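Flavodoxin-like domain (Synechococcus elongatus PCC 6301, PDB 3HLY) probably binds FMN and passes electrons as the flavodoxin-like domain of a larger flavoprotein. Local coordinates at residues Val3-Ser9 against Val32-Arg38; Arg16-Ile21 against Ile127-Glu132; Arg53-Thr59 against Ala84-Ser90. All coordinates share one frame; numbering follows the deposited sequence.

Contact 1: residues Val3-Ser9 against Val32-Arg38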
loop_
_atom_site.group_PDB
_atom_site.type_symbol
_atom_site.label_atom_id
_atom_site.label_comp_id
_atom_site.label_asym_id
_atom_site.label_seq_id
_atom_site.Cartn_x
_atom_site.Cartn_y
_atom_site.Cartn_z
ATOM N N VAL A 3 3.491 -7.619 5.939
ATOM C CA VAL A 3 2.794 -6.605 5.176
ATOM C C VAL A 3 3.594 -6.239 3.923
ATOM O O VAL A 3 4.797 -6.024 3.980
ATOM C CB VAL A 3 2.543 -5.357 6.039
ATOM C CG1 VAL A 3 1.837 -4.281 5.221
ATOM C CG2 VAL A 3 1.693 -5.736 7.244
ATOM N N LEU A 4 2.919 -6.211 2.786
ATOM C CA LEU A 4 3.573 -5.864 1.539
ATOM C C LEU A 4 3.252 -4.418 1.221
ATOM O O LEU A 4 2.094 -4.047 1.155
ATOM C CB LEU A 4 3.056 -6.733 0.394
ATOM C CG LEU A 4 3.418 -6.272 -1.031
ATOM C CD1 LEU A 4 4.932 -6.397 -1.271
ATOM C CD2 LEU A 4 2.669 -7.110 -2.040
ATOM N N ILE A 5 4.281 -3.608 1.021
ATOM C CA ILE A 5 4.061 -2.217 0.654
ATOM C C ILE A 5 4.493 -2.058 -0.798
ATOM O O ILE A 5 5.657 -2.281 -1.147
ATOM C CB ILE A 5 4.862 -1.259 1.548
ATOM C CG1 ILE A 5 4.410 -1.433 3.004
ATOM C CG2 ILE A 5 4.638 0.182 1.107
ATOM C CD1 ILE A 5 5.072 -0.474 3.977
ATOM N N GLY A 6 3.535 -1.715 -1.652
ATOM C CA GLY A 6 3.824 -1.529 -3.061
ATOM C C GLY A 6 3.615 -0.085 -3.476
ATOM O O GLY A 6 2.667 0.568 -3.030
ATOM N N TYR A 7 4.506 0.424 -4.321
ATOM C CA TYR A 7 4.407 1.804 -4.796
ATOM C C TYR A 7 5.257 1.985 -6.040
ATOM O O TYR A 7 5.906 1.049 -6.493
ATOM C CB TYR A 7 4.887 2.788 -3.723
ATOM C CG TYR A 7 6.291 2.517 -3.240
ATOM C CD1 TYR A 7 6.560 1.432 -2.406
ATOM C CD2 TYR A 7 7.361 3.319 -3.647
ATOM C CE1 TYR A 7 7.853 1.147 -1.992
ATOM C CE2 TYR A 7 8.670 3.037 -3.236
ATOM C CZ TYR A 7 8.903 1.947 -2.408
ATOM O OH TYR A 7 10.178 1.649 -1.984
ATOM N N LEU A 8 5.250 3.194 -6.594
ATOM C CA LEU A 8 6.058 3.478 -7.772
ATOM C C LEU A 8 7.270 4.301 -7.373
ATOM O O LEU A 8 7.146 5.331 -6.712
ATOM C CB LEU A 8 5.259 4.246 -8.833
ATOM C CG LEU A 8 4.262 3.477 -9.700
ATOM C CD1 LEU A 8 3.054 3.095 -8.867
ATOM C CD2 LEU A 8 3.830 4.354 -10.870
ATOM N N SER A 9 8.445 3.847 -7.778
ATOM C CA SER A 9 9.655 4.578 -7.458
ATOM C C SER A 9 9.592 5.971 -8.045
ATOM O O SER A 9 9.262 6.149 -9.211
ATOM C CB SER A 9 10.882 3.858 -8.013
ATOM O OG SER A 9 11.238 2.767 -7.184
ATOM N N VAL A 32 8.190 -6.067 6.975
ATOM C CA VAL A 32 7.685 -5.335 5.828
ATOM C C VAL A 32 8.384 -5.672 4.521
ATOM O O VAL A 32 9.614 -5.647 4.430
ATOM C CB VAL A 32 7.807 -3.835 6.066
ATOM C CG1 VAL A 32 7.246 -3.071 4.881
ATOM C CG2 VAL A 32 7.091 -3.483 7.358
ATOM N N GLU A 33 7.600 -5.985 3.501
ATOM C CA GLU A 33 8.187 -6.297 2.212
ATOM C C GLU A 33 7.829 -5.200 1.220
ATOM O O GLU A 33 6.665 -5.003 0.879
ATOM C CB GLU A 33 7.704 -7.671 1.736
ATOM C CG GLU A 33 8.334 -8.151 0.446
ATOM C CD GLU A 33 8.261 -9.662 0.299
ATOM O OE1 GLU A 33 7.157 -10.234 0.447
ATOM O OE2 GLU A 33 9.311 -10.281 0.030
HETATM N N MSE A 34 8.849 -4.474 0.778
HETATM C CA MSE A 34 8.674 -3.372 -0.155
HETATM C C MSE A 34 8.907 -3.837 -1.584
HETATM O O MSE A 34 9.816 -4.611 -1.860
HETATM C CB MSE A 34 9.650 -2.258 0.183
HETATM C CG MSE A 34 9.813 -2.081 1.669
HETATM SE SE MSE A 34 9.861 -0.234 2.133
HETATM C CE MSE A 34 7.982 0.161 1.973
ATOM N N VAL A 35 8.079 -3.332 -2.482
ATOM C CA VAL A 35 8.145 -3.688 -3.885
ATOM C C VAL A 35 7.942 -2.441 -4.731
ATOM O O VAL A 35 7.151 -1.572 -4.375
ATOM C CB VAL A 35 7.055 -4.744 -4.201
ATOM C CG1 VAL A 35 6.745 -4.771 -5.683
ATOM C CG2 VAL A 35 7.521 -6.115 -3.727
ATOM N N ASP A 36 8.688 -2.347 -5.831
ATOM C CA ASP A 36 8.583 -1.224 -6.751
ATOM C C ASP A 36 7.767 -1.776 -7.912
ATOM O O ASP A 36 8.231 -2.655 -8.636
ATOM C CB ASP A 36 9.969 -0.802 -7.245
ATOM C CG ASP A 36 9.927 0.398 -8.181
ATOM O OD1 ASP A 36 8.834 0.962 -8.418
ATOM O OD2 ASP A 36 11.009 0.787 -8.682
ATOM N N LEU A 37 6.553 -1.261 -8.079
ATOM C CA LEU A 37 5.662 -1.731 -9.131
ATOM C C LEU A 37 6.226 -1.514 -10.545
ATOM O O LEU A 37 5.930 -2.279 -11.467
ATOM C CB LEU A 37 4.304 -1.053 -8.960
ATOM C CG LEU A 37 3.739 -1.230 -7.532
ATOM C CD1 LEU A 37 2.417 -0.507 -7.397
ATOM C CD2 LEU A 37 3.569 -2.714 -7.211
ATOM N N ARG A 38 7.044 -0.478 -10.703
ATOM C CA ARG A 38 7.660 -0.164 -11.986
ATOM C C ARG A 38 8.627 -1.242 -12.446
ATOM O O ARG A 38 8.904 -1.342 -13.638
ATOM C CB ARG A 38 8.474 1.126 -11.919
ATOM C CG ARG A 38 7.754 2.419 -11.667
ATOM C CD ARG A 38 8.802 3.516 -11.697
ATOM N NE ARG A 38 8.305 4.813 -11.261
ATOM C CZ ARG A 38 7.637 5.658 -12.034
ATOM N NH1 ARG A 38 7.375 5.346 -13.300
ATOM N NH2 ARG A 38 7.241 6.824 -11.539
#
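Val3, Ile5 and Tyr7 exchange backbone bonds with Glu33, Val35 and Leu37 in a parallel ladder: Ile5 is bonded on one edge to both Glu33 and Val35, and the ladder runs on past the strand to Leu37. Glu33 N gives a nearly straight bond to Val3 O (2.8 Å, 175°), and Leu37 N closes the row on Tyr7 O; the bond from Tyr7 N to Val35 O is weak. The strands' axes are 21° from parallel.

Polar side chains continue the contact past the strand ends. Asp36 OD1 takes two backbone N-H groups from opposite faces of its carboxylate: Ser9 N across the contact at 3.0 Å, and Arg38 N, two residues on, which makes an Asx turn. Two grips of this kind would hold the carboxylate against rotation. Arg38, extended from CG to NE, reaches back to Ser9 O, and NE meets a lone pair in the carbonyl plane at 2.6 Å; a weak bond from NH2 adds to it. Leu8 CD2 lies over the centre of one guanidinium face.

Apolar contacts differ on the two faces. On that of Ile5, a bend at chi3 (76°) in the selenomethionine Met34 brings CE back over Ile5 CB, 3.5 Å away, the two chains side by side; Val32 CG1 meets Ile5 CD1 at 3.5 Å. Helix 14-27 covers this face, Val32 touching Leu25 and Val26. On the other, Leu4 CD1 packs on Val35 CG2 at 3.6 Å; Leu4 also touches Val49 and Val35 touches Leu45, both of helix 42-51. Leu8 and Leu37 cross at about a right angle through their CD1 methyls.

Strand 3-7, helix 14-27 and strand 32-36 make a beta-alpha-beta unit, the opening unit of the flavodoxin-like fold, with strand 32-36 at the sheet's edge.

Contact 2: residues Arg16-Ile21 against Ile127-Glu132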
loop_
_atom_site.group_PDB
_atom_site.type_symbol
_atom_site.label_atom_id
_atom_site.label_comp_id
_atom_site.label_asym_id
_atom_site.label_seq_id
_atom_site.Cartn_x
_atom_site.Cartn_y
_atom_site.Cartn_z
ATOM N N ARG A 16 8.646 8.455 0.049
ATOM C CA ARG A 16 8.564 9.071 1.363
ATOM C C ARG A 16 7.340 8.720 2.207
ATOM O O ARG A 16 7.444 8.538 3.413
ATOM C CB ARG A 16 8.660 10.581 1.180
ATOM C CG ARG A 16 9.401 11.286 2.267
ATOM C CD ARG A 16 10.003 12.557 1.715
ATOM N NE ARG A 16 10.994 12.300 0.674
ATOM C CZ ARG A 16 11.636 13.257 0.011
ATOM N NH1 ARG A 16 11.384 14.534 0.274
ATOM N NH2 ARG A 16 12.539 12.939 -0.908
ATOM N N LEU A 17 6.178 8.647 1.586
ATOM C CA LEU A 17 4.988 8.285 2.339
ATOM C C LEU A 17 5.097 6.792 2.663
ATOM O O LEU A 17 4.854 6.372 3.789
ATOM C CB LEU A 17 3.746 8.548 1.506
ATOM C CG LEU A 17 3.555 9.996 1.056
ATOM C CD1 LEU A 17 2.718 10.043 -0.212
ATOM C CD2 LEU A 17 2.915 10.768 2.164
ATOM N N SER A 18 5.500 6.003 1.673
ATOM C CA SER A 18 5.626 4.559 1.875
ATOM C C SER A 18 6.677 4.220 2.939
ATOM O O SER A 18 6.483 3.290 3.718
ATOM C CB SER A 18 5.915 3.850 0.539
ATOM O OG SER A 18 7.224 4.111 0.043
ATOM N N GLN A 19 7.771 4.986 2.998
ATOM C CA GLN A 19 8.814 4.746 3.997
ATOM C C GLN A 19 8.323 5.081 5.408
ATOM O O GLN A 19 8.659 4.397 6.371
ATOM C CB GLN A 19 10.052 5.596 3.692
ATOM C CG GLN A 19 11.011 4.980 2.704
ATOM C CD GLN A 19 12.072 5.965 2.247
ATOM O OE1 GLN A 19 12.361 6.955 2.931
ATOM N NE2 GLN A 19 12.662 5.698 1.089
ATOM N N ALA A 20 7.552 6.162 5.517
ATOM C CA ALA A 20 6.989 6.604 6.782
ATOM C C ALA A 20 6.029 5.520 7.312
ATOM O O ALA A 20 6.046 5.199 8.495
ATOM C CB ALA A 20 6.241 7.912 6.582
ATOM N N ILE A 21 5.193 4.968 6.447
ATOM C CA ILE A 21 4.271 3.904 6.872
ATOM C C ILE A 21 5.110 2.689 7.256
ATOM O O ILE A 21 4.826 2.024 8.262
ATOM C CB ILE A 21 3.303 3.503 5.731
ATOM C CG1 ILE A 21 2.350 4.653 5.416
ATOM C CG2 ILE A 21 2.439 2.301 6.133
ATOM C CD1 ILE A 21 1.662 4.504 4.017
ATOM N N ILE A 127 1.512 15.014 7.877
ATOM C CA ILE A 127 1.136 13.890 7.036
ATOM C C ILE A 127 2.053 12.682 7.262
ATOM O O ILE A 127 1.587 11.537 7.302
ATOM C CB ILE A 127 1.196 14.269 5.542
ATOM C CG1 ILE A 127 0.084 15.266 5.206
ATOM C CG2 ILE A 127 1.057 13.008 4.677
ATOM C CD1 ILE A 127 -1.296 14.672 5.253
ATOM N N TYR A 128 3.351 12.935 7.400
ATOM C CA TYR A 128 4.301 11.851 7.607
ATOM C C TYR A 128 4.102 11.201 8.959
ATOM O O TYR A 128 4.349 10.004 9.115
ATOM C CB TYR A 128 5.740 12.344 7.469
ATOM C CG TYR A 128 6.103 12.694 6.052
ATOM C CD1 TYR A 128 5.888 11.786 5.019
ATOM C CD2 TYR A 128 6.641 13.945 5.733
ATOM C CE1 TYR A 128 6.191 12.113 3.706
ATOM C CE2 TYR A 128 6.947 14.281 4.416
ATOM C CZ TYR A 128 6.717 13.363 3.414
ATOM O OH TYR A 128 6.988 13.684 2.115
ATOM N N GLN A 129 3.652 11.986 9.936
ATOM C CA GLN A 129 3.399 11.447 11.269
ATOM C C GLN A 129 2.188 10.529 11.191
ATOM O O GLN A 129 2.147 9.496 11.852
ATOM C CB GLN A 129 3.118 12.563 12.279
ATOM C CG GLN A 129 2.861 12.063 13.700
ATOM C CD GLN A 129 4.049 11.298 14.283
ATOM O OE1 GLN A 129 5.135 11.857 14.470
ATOM N NE2 GLN A 129 3.847 10.013 14.566
ATOM N N GLN A 130 1.205 10.917 10.381
ATOM C CA GLN A 130 -0.003 10.125 10.205
ATOM C C GLN A 130 0.316 8.796 9.487
ATOM O O GLN A 130 -0.266 7.754 9.801
ATOM C CB GLN A 130 -1.044 10.929 9.424
ATOM C CG GLN A 130 -2.376 10.215 9.266
ATOM C CD GLN A 130 -3.353 11.012 8.436
ATOM O OE1 GLN A 130 -3.024 12.102 7.945
ATOM N NE2 GLN A 130 -4.562 10.479 8.262
ATOM N N CYS A 131 1.204 8.839 8.504
ATOM C CA CYS A 131 1.649 7.616 7.826
ATOM C C CYS A 131 2.318 6.678 8.850
ATOM O O CYS A 131 2.064 5.463 8.871
ATOM C CB CYS A 131 2.702 7.935 6.775
ATOM S SG CYS A 131 2.082 8.696 5.294
ATOM N N GLU A 132 3.203 7.241 9.670
ATOM C CA GLU A 132 3.905 6.442 10.670
ATOM C C GLU A 132 2.924 5.872 11.673
ATOM O O GLU A 132 3.026 4.707 12.057
ATOM C CB GLU A 132 4.953 7.273 11.406
ATOM C CG GLU A 132 5.794 6.466 12.371
ATOM C CD GLU A 132 6.913 7.292 12.984
ATOM O OE1 GLU A 132 6.873 7.525 14.213
ATOM O OE2 GLU A 132 7.824 7.711 12.230
#
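Ala20 O receives the CA-H of Glu132 in a CA-H...O contact, 3.3 Å from Glu132 CA, and Cys131 O likewise lies 3.4 Å from Ile21 CA. These two contacts bring the backbones together near Ile21 and Glu132, whose CA atoms are 4.6 Å apart.

Between them Ala20 CB abuts Cys131 CB at 3.5 Å, the small side chains letting the backbones come close: the axes of segments 16-21 and 127-132 approach to 7.7 Å at 45°. Ile21 CG1 also touches Cys131 CB. Helices 14-27 and 125-144 lie together on one side of the central sheet of the flavodoxin-like alpha/beta sandwich, where Leu17 and Ile21 also pack on Phe88 of strand 84-88.

Toward the N-terminal ends Leu17 CD2 sits among three groups, 3.8 Å from both Ile127 CG2 and Cys131 SG and 3.9 Å from Tyr128 CE1. Tyr128 has CG anti to its carbonyl carbon (chi1 -70°), which carries the ring across to helix 14-27. There the aliphatic part of Arg16 crosses it obliquely, Arg16 CD coming to 3.2 Å from Tyr128 OH, with guanidinium and ring planes 42° apart. Tyr13 and Pro123 also touch this ring.

Contact 3: residues Arg53-Thr59 against Ala84-Ser90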
loop_
_atom_site.group_PDB
_atom_site.type_symbol
_atom_site.label_atom_id
_atom_site.label_comp_id
_atom_site.label_asym_id
_atom_site.label_seq_id
_atom_site.Cartn_x
_atom_site.Cartn_y
_atom_site.Cartn_z
ATOM N N ARG A 53 -0.207 -10.496 5.195
ATOM C CA ARG A 53 -1.322 -10.401 6.113
ATOM C C ARG A 53 -2.000 -9.064 5.775
ATOM O O ARG A 53 -3.212 -8.882 5.941
ATOM C CB ARG A 53 -0.812 -10.434 7.555
ATOM C CG ARG A 53 -1.895 -10.705 8.573
ATOM C CD ARG A 53 -1.355 -11.376 9.843
ATOM N NE ARG A 53 -2.322 -11.279 10.938
ATOM C CZ ARG A 53 -3.548 -11.794 10.907
ATOM N NH1 ARG A 53 -3.969 -12.460 9.840
ATOM N NH2 ARG A 53 -4.367 -11.614 11.934
ATOM N N GLY A 54 -1.199 -8.145 5.252
ATOM C CA GLY A 54 -1.709 -6.846 4.891
ATOM C C GLY A 54 -1.019 -6.328 3.656
ATOM O O GLY A 54 0.131 -6.680 3.356
ATOM N N ILE A 55 -1.750 -5.498 2.930
ATOM C CA ILE A 55 -1.262 -4.890 1.717
ATOM C C ILE A 55 -1.399 -3.361 1.824
ATOM O O ILE A 55 -2.457 -2.854 2.168
ATOM C CB ILE A 55 -2.080 -5.360 0.512
ATOM C CG1 ILE A 55 -2.019 -6.892 0.397
ATOM C CG2 ILE A 55 -1.572 -4.698 -0.742
ATOM C CD1 ILE A 55 -2.975 -7.442 -0.623
ATOM N N VAL A 56 -0.320 -2.648 1.549
ATOM C CA VAL A 56 -0.341 -1.188 1.562
ATOM C C VAL A 56 0.025 -0.778 0.146
ATOM O O VAL A 56 1.048 -1.220 -0.389
ATOM C CB VAL A 56 0.680 -0.614 2.528
ATOM C CG1 VAL A 56 0.739 0.914 2.385
ATOM C CG2 VAL A 56 0.300 -0.995 3.939
ATOM N N LEU A 57 -0.822 0.044 -0.456
ATOM C CA LEU A 57 -0.609 0.510 -1.817
ATOM C C LEU A 57 -0.672 2.040 -1.964
ATOM O O LEU A 57 -1.546 2.698 -1.399
ATOM C CB LEU A 57 -1.673 -0.129 -2.712
ATOM C CG LEU A 57 -1.499 -0.071 -4.217
ATOM C CD1 LEU A 57 -0.263 -0.871 -4.584
ATOM C CD2 LEU A 57 -2.754 -0.627 -4.905
ATOM N N GLY A 58 0.270 2.607 -2.706
ATOM C CA GLY A 58 0.239 4.038 -2.950
ATOM C C GLY A 58 -0.615 4.172 -4.200
ATOM O O GLY A 58 -0.629 3.251 -5.015
ATOM N N THR A 59 -1.340 5.273 -4.362
ATOM C CA THR A 59 -2.175 5.433 -5.555
ATOM C C THR A 59 -1.352 5.518 -6.827
ATOM O O THR A 59 -0.380 6.268 -6.910
ATOM C CB THR A 59 -3.054 6.691 -5.501
ATOM O OG1 THR A 59 -2.237 7.824 -5.193
ATOM C CG2 THR A 59 -4.150 6.545 -4.456
ATOM N N ALA A 84 -5.950 -7.165 5.048
ATOM C CA ALA A 84 -6.275 -5.738 5.144
ATOM C C ALA A 84 -5.601 -4.942 4.025
ATOM O O ALA A 84 -4.534 -5.309 3.541
ATOM C CB ALA A 84 -5.832 -5.199 6.492
ATOM N N ILE A 85 -6.233 -3.840 3.633
ATOM C CA ILE A 85 -5.716 -2.977 2.596
ATOM C C ILE A 85 -5.511 -1.573 3.162
ATOM O O ILE A 85 -6.432 -0.984 3.733
ATOM C CB ILE A 85 -6.690 -2.892 1.391
ATOM C CG1 ILE A 85 -6.154 -1.898 0.358
ATOM C CG2 ILE A 85 -8.083 -2.482 1.849
ATOM C CD1 ILE A 85 -4.873 -2.349 -0.292
ATOM N N GLY A 86 -4.286 -1.079 3.049
ATOM C CA GLY A 86 -3.978 0.265 3.507
ATOM C C GLY A 86 -3.711 1.068 2.254
ATOM O O GLY A 86 -2.838 0.714 1.466
ATOM N N LEU A 87 -4.471 2.133 2.046
ATOM C CA LEU A 87 -4.287 2.970 0.873
ATOM C C LEU A 87 -3.764 4.359 1.261
ATOM O O LEU A 87 -4.109 4.887 2.313
ATOM C CB LEU A 87 -5.622 3.105 0.132
ATOM C CG LEU A 87 -6.133 1.801 -0.490
ATOM C CD1 LEU A 87 -7.548 1.980 -1.018
ATOM C CD2 LEU A 87 -5.192 1.370 -1.615
ATOM N N PHE A 88 -2.906 4.920 0.421
ATOM C CA PHE A 88 -2.377 6.265 0.636
ATOM C C PHE A 88 -2.225 6.964 -0.707
ATOM O O PHE A 88 -1.768 6.372 -1.686
ATOM C CB PHE A 88 -1.041 6.238 1.395
ATOM C CG PHE A 88 0.140 5.740 0.596
ATOM C CD1 PHE A 88 0.861 6.602 -0.220
ATOM C CD2 PHE A 88 0.590 4.425 0.738
ATOM C CE1 PHE A 88 2.022 6.168 -0.877
ATOM C CE2 PHE A 88 1.753 3.979 0.083
ATOM C CZ PHE A 88 2.472 4.850 -0.722
ATOM N N ASP A 89 -2.645 8.220 -0.761
ATOM C CA ASP A 89 -2.535 8.987 -1.991
ATOM C C ASP A 89 -1.070 9.374 -2.178
ATOM O O ASP A 89 -0.465 9.980 -1.294
ATOM C CB ASP A 89 -3.415 10.229 -1.901
ATOM C CG ASP A 89 -3.543 10.946 -3.226
ATOM O OD1 ASP A 89 -4.526 11.703 -3.392
ATOM O OD2 ASP A 89 -2.662 10.760 -4.098
ATOM N N SER A 90 -0.504 9.016 -3.326
ATOM C CA SER A 90 0.891 9.317 -3.614
ATOM C C SER A 90 1.154 10.767 -4.031
ATOM O O SER A 90 2.308 11.215 -4.041
ATOM C CB SER A 90 1.401 8.370 -4.694
ATOM O OG SER A 90 0.628 8.482 -5.870
#
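Ile55 and Leu57 lie level with Ile85 and Leu87 in a parallel backbone ladder and bond to the residues on either side of them, Ala84, Gly86 and Phe88. Ile55 N bonds to Ala84 O, Ile55 O receives Gly86 N at 2.7 Å, and Leu57 repeats this pair with Gly86 O and Phe88 N; Thr59 N then donates to Phe88 O. At the start, Ala84 N to Arg53 O is weak.

Hydroxyls extend the pairing beyond the strands. Thr59 OG1, lying between its own backbone N and carbonyl carbon (chi1 51°), accepts Ser90 N at 2.8 Å in a nearly straight bond (171°). In return Ser90 OG donates to a lone pair of Thr59 O at 2.6 Å, in the carbonyl plane, so the two residues are joined both ways. Asp89 OD2 accepts from Tyr91 N.

A CH-pi contact joins Gly58 and Phe88: Gly58 CA stands 3.3 Å from the Phe88 ring centroid, over the face, while Val56 CG1 meets the ring edge in plane, 3.9 Å from Phe88 CD2. Helix 14-27 packs on Phe88 through Leu17, Ser18 and Ile21. On the other face Leu87 CD2 touches Leu57 CB, and Ile85 CD1 lies near Ile55 CG2; helix 98-107 covers Ile85 and Leu87.

Joined through helix 66-78, these buried neighbours form a beta-alpha-beta unit at the core of the flavodoxin-like fold.

From the N terminus, strand 3-7 leads into helix 14-27 and then strand 32-36, where contact 1 closes the first loop. Helix 14-27 lies inside that loop yet pairs with helix 125-144 near the C terminus, so contacts 1 and 2 cross along the chain. Contact 3 opens after contact 1 has closed and closes within the long loop spanned by contact 2, in which it is nested. Strands 3-7 and 54-58 are neighbours, so contacts 1 and 3 share one sheet through probable backbone hydrogen bonds such as Gly6 N to Val56 O. Contact 2 joins the helices on one face, touching contact 1 through Ser18 and contact 3 through Ile21.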